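PDB 2W9M: polymerase X from Deinococcus radiodurans, which probably adds deoxynucleotides to DNA ends as a family X DNA polymerase and also carries a zinc-binding PHP domain. Local coordinates for residues V485-L497 with D525-L538. Numbering follows the deposited sequence.
Sequences VVEINANAARLDL and DARYGVMQARKAGL
A490 and G529 bring their backbones into contact, their CA atoms 3.7 Å apart where the loop after strand 485-489 meets helix 526-535. Two small residues make this possible: A490 CB rests 3.6 Å from G529 CA, and any CB on G529 would collide with it. Beside them A490 O meets Y528 CB and the ring edge. Farther along the helix the packing is mostly apolar. With CG1 anti to its carbonyl carbon (chi1 -64°) and the chain extended beyond it (chi2 175°), I488 sends CD1 tip to tip against L538 CD1, 3.8 Å away. L495 crosses Q532 at about a right angle, CD1 on the amide and CD2 on CG; that amide finds its stronger partner in G191 O. N491 and D525 lie side by side, amide and carboxylate planes 79° apart. Asparagine suits this place: OD1 accepts from A493 N, closing an Asx turn, while ND2 gives to a water (3.0 Å) shared with D525 OD1, which also forms a salt bridge with R164. A leucine here would probably leave A493 N without its acceptor and the water without one mate. The chemistry thus implies a helix fitted by shape to the loop, with a water link about 8 Å from zinc.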
loop_
_atom_site.group_PDB
_atom_site.type_symbol
_atom_site.label_atom_id
_atom_site.label_comp_id
_atom_site.label_asym_id
_atom_site.label_seq_id
_atom_site.Cartn_x
_atom_site.Cartn_y
_atom_site.Cartn_z
ATOM N N VAL A 485 -0.600 -6.175 -18.452
ATOM C CA VAL A 485 -1.477 -6.134 -17.284
ATOM C C VAL A 485 -1.101 -5.000 -16.340
ATOM O O VAL A 485 0.074 -4.708 -16.150
ATOM C CB VAL A 485 -1.540 -7.499 -16.549
ATOM C CG1 VAL A 485 -0.572 -8.482 -17.159
ATOM C CG2 VAL A 485 -1.304 -7.333 -15.059
ATOM N N VAL A 486 -2.111 -4.343 -15.778
ATOM C CA VAL A 486 -1.888 -3.186 -14.925
ATOM C C VAL A 486 -2.030 -3.573 -13.456
ATOM O O VAL A 486 -2.929 -4.328 -13.082
ATOM C CB VAL A 486 -2.825 -2.010 -15.297
ATOM C CG1 VAL A 486 -4.200 -2.516 -15.639
ATOM C CG2 VAL A 486 -2.889 -0.990 -14.169
ATOM N N GLU A 487 -1.123 -3.068 -12.628
ATOM C CA GLU A 487 -1.045 -3.490 -11.238
ATOM C C GLU A 487 -1.982 -2.699 -10.338
ATOM O O GLU A 487 -2.127 -1.487 -10.479
ATOM C CB GLU A 487 0.398 -3.366 -10.736
ATOM C CG GLU A 487 0.572 -3.451 -9.222
ATOM C CD GLU A 487 2.041 -3.475 -8.807
ATOM O OE1 GLU A 487 2.679 -4.539 -8.959
ATOM O OE2 GLU A 487 2.558 -2.437 -8.332
ATOM N N ILE A 488 -2.634 -3.406 -9.425
ATOM C CA ILE A 488 -3.312 -2.774 -8.309
ATOM C C ILE A 488 -2.442 -3.034 -7.090
ATOM O O ILE A 488 -2.507 -4.100 -6.479
ATOM C CB ILE A 488 -4.721 -3.348 -8.088
ATOM C CG1 ILE A 488 -5.618 -3.041 -9.289
ATOM C CG2 ILE A 488 -5.329 -2.792 -6.811
ATOM C CD1 ILE A 488 -6.986 -3.678 -9.197
ATOM N N ASN A 489 -1.600 -2.061 -6.762
ATOM C CA ASN A 489 -0.611 -2.232 -5.711
ATOM C C ASN A 489 -1.287 -2.291 -4.354
ATOM O O ASN A 489 -1.910 -1.325 -3.914
ATOM C CB ASN A 489 0.426 -1.107 -5.773
ATOM C CG ASN A 489 1.686 -1.432 -5.003
ATOM O OD1 ASN A 489 1.665 -1.555 -3.781
ATOM N ND2 ASN A 489 2.795 -1.570 -5.717
ATOM N N ALA A 490 -1.171 -3.442 -3.704
ATOM C CA ALA A 490 -1.873 -3.697 -2.451
ATOM C C ALA A 490 -1.272 -2.991 -1.235
ATOM O O ALA A 490 -1.903 -2.940 -0.181
ATOM C CB ALA A 490 -1.977 -5.200 -2.199
ATOM N N ASN A 491 -0.059 -2.457 -1.363
ATOM C CA ASN A 491 0.540 -1.716 -0.252
ATOM C C ASN A 491 -0.379 -0.572 0.166
ATOM O O ASN A 491 -0.771 0.243 -0.664
ATOM C CB ASN A 491 1.938 -1.197 -0.612
ATOM C CG ASN A 491 2.606 -0.457 0.542
ATOM O OD1 ASN A 491 2.284 0.695 0.833
ATOM N ND2 ASN A 491 3.549 -1.118 1.197
ATOM N N ALA A 492 -0.718 -0.524 1.453
ATOM C CA ALA A 492 -1.705 0.427 1.979
ATOM C C ALA A 492 -1.390 1.898 1.701
ATOM O O ALA A 492 -2.282 2.746 1.749
ATOM C CB ALA A 492 -1.912 0.207 3.476
ATOM N N ALA A 493 -0.130 2.207 1.416
ATOM C CA ALA A 493 0.250 3.585 1.127
ATOM C C ALA A 493 0.140 3.891 -0.357
ATOM O O ALA A 493 0.332 5.031 -0.779
ATOM C CB ALA A 493 1.647 3.875 1.617
ATOM N N ARG A 494 -0.173 2.877 -1.151
ATOM C CA ARG A 494 -0.315 3.080 -2.587
ATOM C C ARG A 494 -1.752 2.886 -3.068
ATOM O O ARG A 494 -2.381 3.835 -3.540
ATOM C CB ARG A 494 0.648 2.181 -3.356
ATOM C CG ARG A 494 2.108 2.558 -3.159
ATOM C CD ARG A 494 3.017 1.651 -3.970
ATOM N NE ARG A 494 4.429 1.905 -3.705
ATOM C CZ ARG A 494 5.118 2.918 -4.222
ATOM N NH1 ARG A 494 4.524 3.790 -5.027
ATOM N NH2 ARG A 494 6.402 3.063 -3.930
ATOM N N LEU A 495 -2.263 1.662 -2.938
ATOM C CA LEU A 495 -3.606 1.329 -3.408
ATOM C C LEU A 495 -3.837 1.962 -4.777
ATOM O O LEU A 495 -4.754 2.760 -4.977
ATOM C CB LEU A 495 -4.653 1.778 -2.390
ATOM C CG LEU A 495 -4.397 1.193 -0.996
ATOM C CD1 LEU A 495 -5.522 1.521 -0.038
ATOM C CD2 LEU A 495 -4.201 -0.303 -1.086
ATOM N N ASP A 496 -2.987 1.576 -5.718
ATOM C CA ASP A 496 -2.864 2.244 -7.002
ATOM C C ASP A 496 -2.360 1.180 -7.962
ATOM O O ASP A 496 -1.348 0.547 -7.674
ATOM C CB ASP A 496 -1.842 3.374 -6.850
ATOM C CG ASP A 496 -1.415 3.977 -8.173
ATOM O OD1 ASP A 496 -0.292 4.528 -8.226
ATOM O OD2 ASP A 496 -2.191 3.912 -9.151
ATOM N N LEU A 497 -3.026 0.952 -9.095
ATOM C CA LEU A 497 -4.158 1.720 -9.633
ATOM C C LEU A 497 -5.368 1.933 -8.716
ATOM O O LEU A 497 -5.834 1.005 -8.054
ATOM C CB LEU A 497 -4.633 1.027 -10.912
ATOM C CG LEU A 497 -5.634 1.740 -11.815
ATOM C CD1 LEU A 497 -4.980 2.949 -12.477
ATOM C CD2 LEU A 497 -6.178 0.768 -12.864
ATOM N N ASP A 525 -0.492 -7.741 3.084
ATOM C CA ASP A 525 -1.117 -6.529 2.572
ATOM C C ASP A 525 -2.101 -6.858 1.455
ATOM O O ASP A 525 -2.962 -6.046 1.120
ATOM C CB ASP A 525 -0.061 -5.537 2.076
ATOM C CG ASP A 525 0.665 -4.840 3.213
ATOM O OD1 ASP A 525 1.563 -4.017 2.934
ATOM O OD2 ASP A 525 0.340 -5.119 4.390
ATOM N N ALA A 526 -1.967 -8.052 0.884
ATOM C CA ALA A 526 -2.838 -8.493 -0.203
ATOM C C ALA A 526 -4.298 -8.179 0.106
ATOM O O ALA A 526 -5.072 -7.816 -0.776
ATOM C CB ALA A 526 -2.662 -9.972 -0.443
ATOM N N ARG A 527 -4.653 -8.321 1.377
ATOM C CA ARG A 527 -5.996 -8.052 1.872
ATOM C C ARG A 527 -6.490 -6.634 1.571
ATOM O O ARG A 527 -7.684 -6.423 1.372
ATOM C CB ARG A 527 -6.024 -8.338 3.373
ATOM C CG ARG A 527 -6.940 -7.482 4.206
ATOM C CD ARG A 527 -6.409 -7.432 5.636
ATOM N NE ARG A 527 -7.479 -7.368 6.627
ATOM C CZ ARG A 527 -7.282 -7.134 7.920
ATOM N NH1 ARG A 527 -6.052 -6.930 8.374
ATOM N NH2 ARG A 527 -8.311 -7.094 8.757
ATOM N N TYR A 528 -5.575 -5.669 1.531
ATOM C CA TYR A 528 -5.940 -4.287 1.220
ATOM C C TYR A 528 -6.151 -4.082 -0.276
ATOM O O TYR A 528 -7.045 -3.348 -0.685
ATOM C CB TYR A 528 -4.884 -3.306 1.747
ATOM C CG TYR A 528 -4.587 -3.471 3.217
ATOM C CD1 TYR A 528 -3.336 -3.899 3.651
ATOM C CD2 TYR A 528 -5.560 -3.209 4.173
ATOM C CE1 TYR A 528 -3.061 -4.058 4.996
ATOM C CE2 TYR A 528 -5.295 -3.363 5.522
ATOM C CZ TYR A 528 -4.044 -3.787 5.927
ATOM O OH TYR A 528 -3.780 -3.938 7.270
ATOM N N GLY A 529 -5.317 -4.725 -1.085
ATOM C CA GLY A 529 -5.475 -4.687 -2.527
ATOM C C GLY A 529 -6.774 -5.344 -2.952
ATOM O O GLY A 529 -7.465 -4.859 -3.844
ATOM N N VAL A 530 -7.107 -6.454 -2.303
ATOM C CA VAL A 530 -8.341 -7.173 -2.598
ATOM C C VAL A 530 -9.585 -6.326 -2.299
ATOM O O VAL A 530 -10.561 -6.376 -3.047
ATOM C CB VAL A 530 -8.414 -8.511 -1.835
ATOM C CG1 VAL A 530 -9.822 -9.072 -1.872
ATOM C CG2 VAL A 530 -7.420 -9.507 -2.417
ATOM N N MET A 531 -9.547 -5.550 -1.219
ATOM C CA MET A 531 -10.665 -4.673 -0.869
ATOM C C MET A 531 -10.907 -3.636 -1.961
ATOM O O MET A 531 -12.049 -3.281 -2.247
ATOM C CB MET A 531 -10.418 -3.969 0.469
ATOM C CG MET A 531 -10.243 -4.907 1.649
ATOM S SD MET A 531 -10.101 -4.035 3.227
ATOM C CE MET A 531 -11.787 -3.465 3.459
ATOM N N GLN A 532 -9.823 -3.149 -2.561
ATOM C CA GLN A 532 -9.909 -2.209 -3.673
ATOM C C GLN A 532 -10.432 -2.902 -4.935
ATOM O O GLN A 532 -11.283 -2.361 -5.645
ATOM C CB GLN A 532 -8.541 -1.576 -3.958
ATOM C CG GLN A 532 -7.831 -1.032 -2.727
ATOM C CD GLN A 532 -8.711 -0.114 -1.890
ATOM O OE1 GLN A 532 -9.153 0.941 -2.347
ATOM N NE2 GLN A 532 -8.956 -0.513 -0.650
ATOM N N ALA A 533 -9.920 -4.097 -5.212
ATOM C CA ALA A 533 -10.340 -4.856 -6.387
ATOM C C ALA A 533 -11.831 -5.202 -6.346
ATOM O O ALA A 533 -12.507 -5.189 -7.373
ATOM C CB ALA A 533 -9.504 -6.120 -6.532
ATOM N N ARG A 534 -12.341 -5.505 -5.158
ATOM C CA ARG A 534 -13.740 -5.896 -5.018
ATOM C C ARG A 534 -14.705 -4.733 -5.263
ATOM O O ARG A 534 -15.797 -4.924 -5.792
ATOM C CB ARG A 534 -13.985 -6.541 -3.656
ATOM C CG ARG A 534 -13.240 -7.851 -3.479
ATOM C CD ARG A 534 -13.273 -8.316 -2.044
ATOM N NE ARG A 534 -14.630 -8.622 -1.606
ATOM C CZ ARG A 534 -15.211 -9.809 -1.756
ATOM N NH1 ARG A 534 -14.549 -10.800 -2.340
ATOM N NH2 ARG A 534 -16.452 -10.008 -1.324
ATOM N N LYS A 535 -14.296 -3.528 -4.890
ATOM C CA LYS A 535 -15.100 -2.348 -5.180
ATOM C C LYS A 535 -15.137 -2.083 -6.682
ATOM O O LYS A 535 -16.094 -1.509 -7.192
ATOM C CB LYS A 535 -14.559 -1.134 -4.424
ATOM C CG LYS A 535 -14.664 -1.282 -2.915
ATOM C CD LYS A 535 -13.624 -0.451 -2.191
ATOM C CE LYS A 535 -13.903 1.035 -2.325
ATOM N NZ LYS A 535 -12.755 1.839 -1.817
ATOM N N ALA A 536 -14.096 -2.507 -7.389
ATOM C CA ALA A 536 -14.056 -2.340 -8.832
ATOM C C ALA A 536 -14.852 -3.449 -9.517
ATOM O O ALA A 536 -15.122 -3.387 -10.714
ATOM C CB ALA A 536 -12.621 -2.313 -9.328
ATOM N N GLY A 537 -15.230 -4.466 -8.750
ATOM C CA GLY A 537 -16.031 -5.557 -9.278
ATOM C C GLY A 537 -15.219 -6.640 -9.970
ATOM O O GLY A 537 -15.710 -7.313 -10.877
ATOM N N LEU A 538 -13.978 -6.825 -9.534
ATOM C CA LEU A 538 -13.098 -7.791 -10.179
ATOM C C LEU A 538 -13.307 -9.203 -9.644
ATOM O O LEU A 538 -13.490 -9.405 -8.442
ATOM C CB LEU A 538 -11.630 -7.381 -10.025
ATOM C CG LEU A 538 -11.244 -6.026 -10.619
ATOM C CD1 LEU A 538 -9.734 -5.861 -10.603
ATOM C CD2 LEU A 538 -11.792 -5.878 -12.033
HETATM O O HOH W 1 3.595 -4.137 1.467
#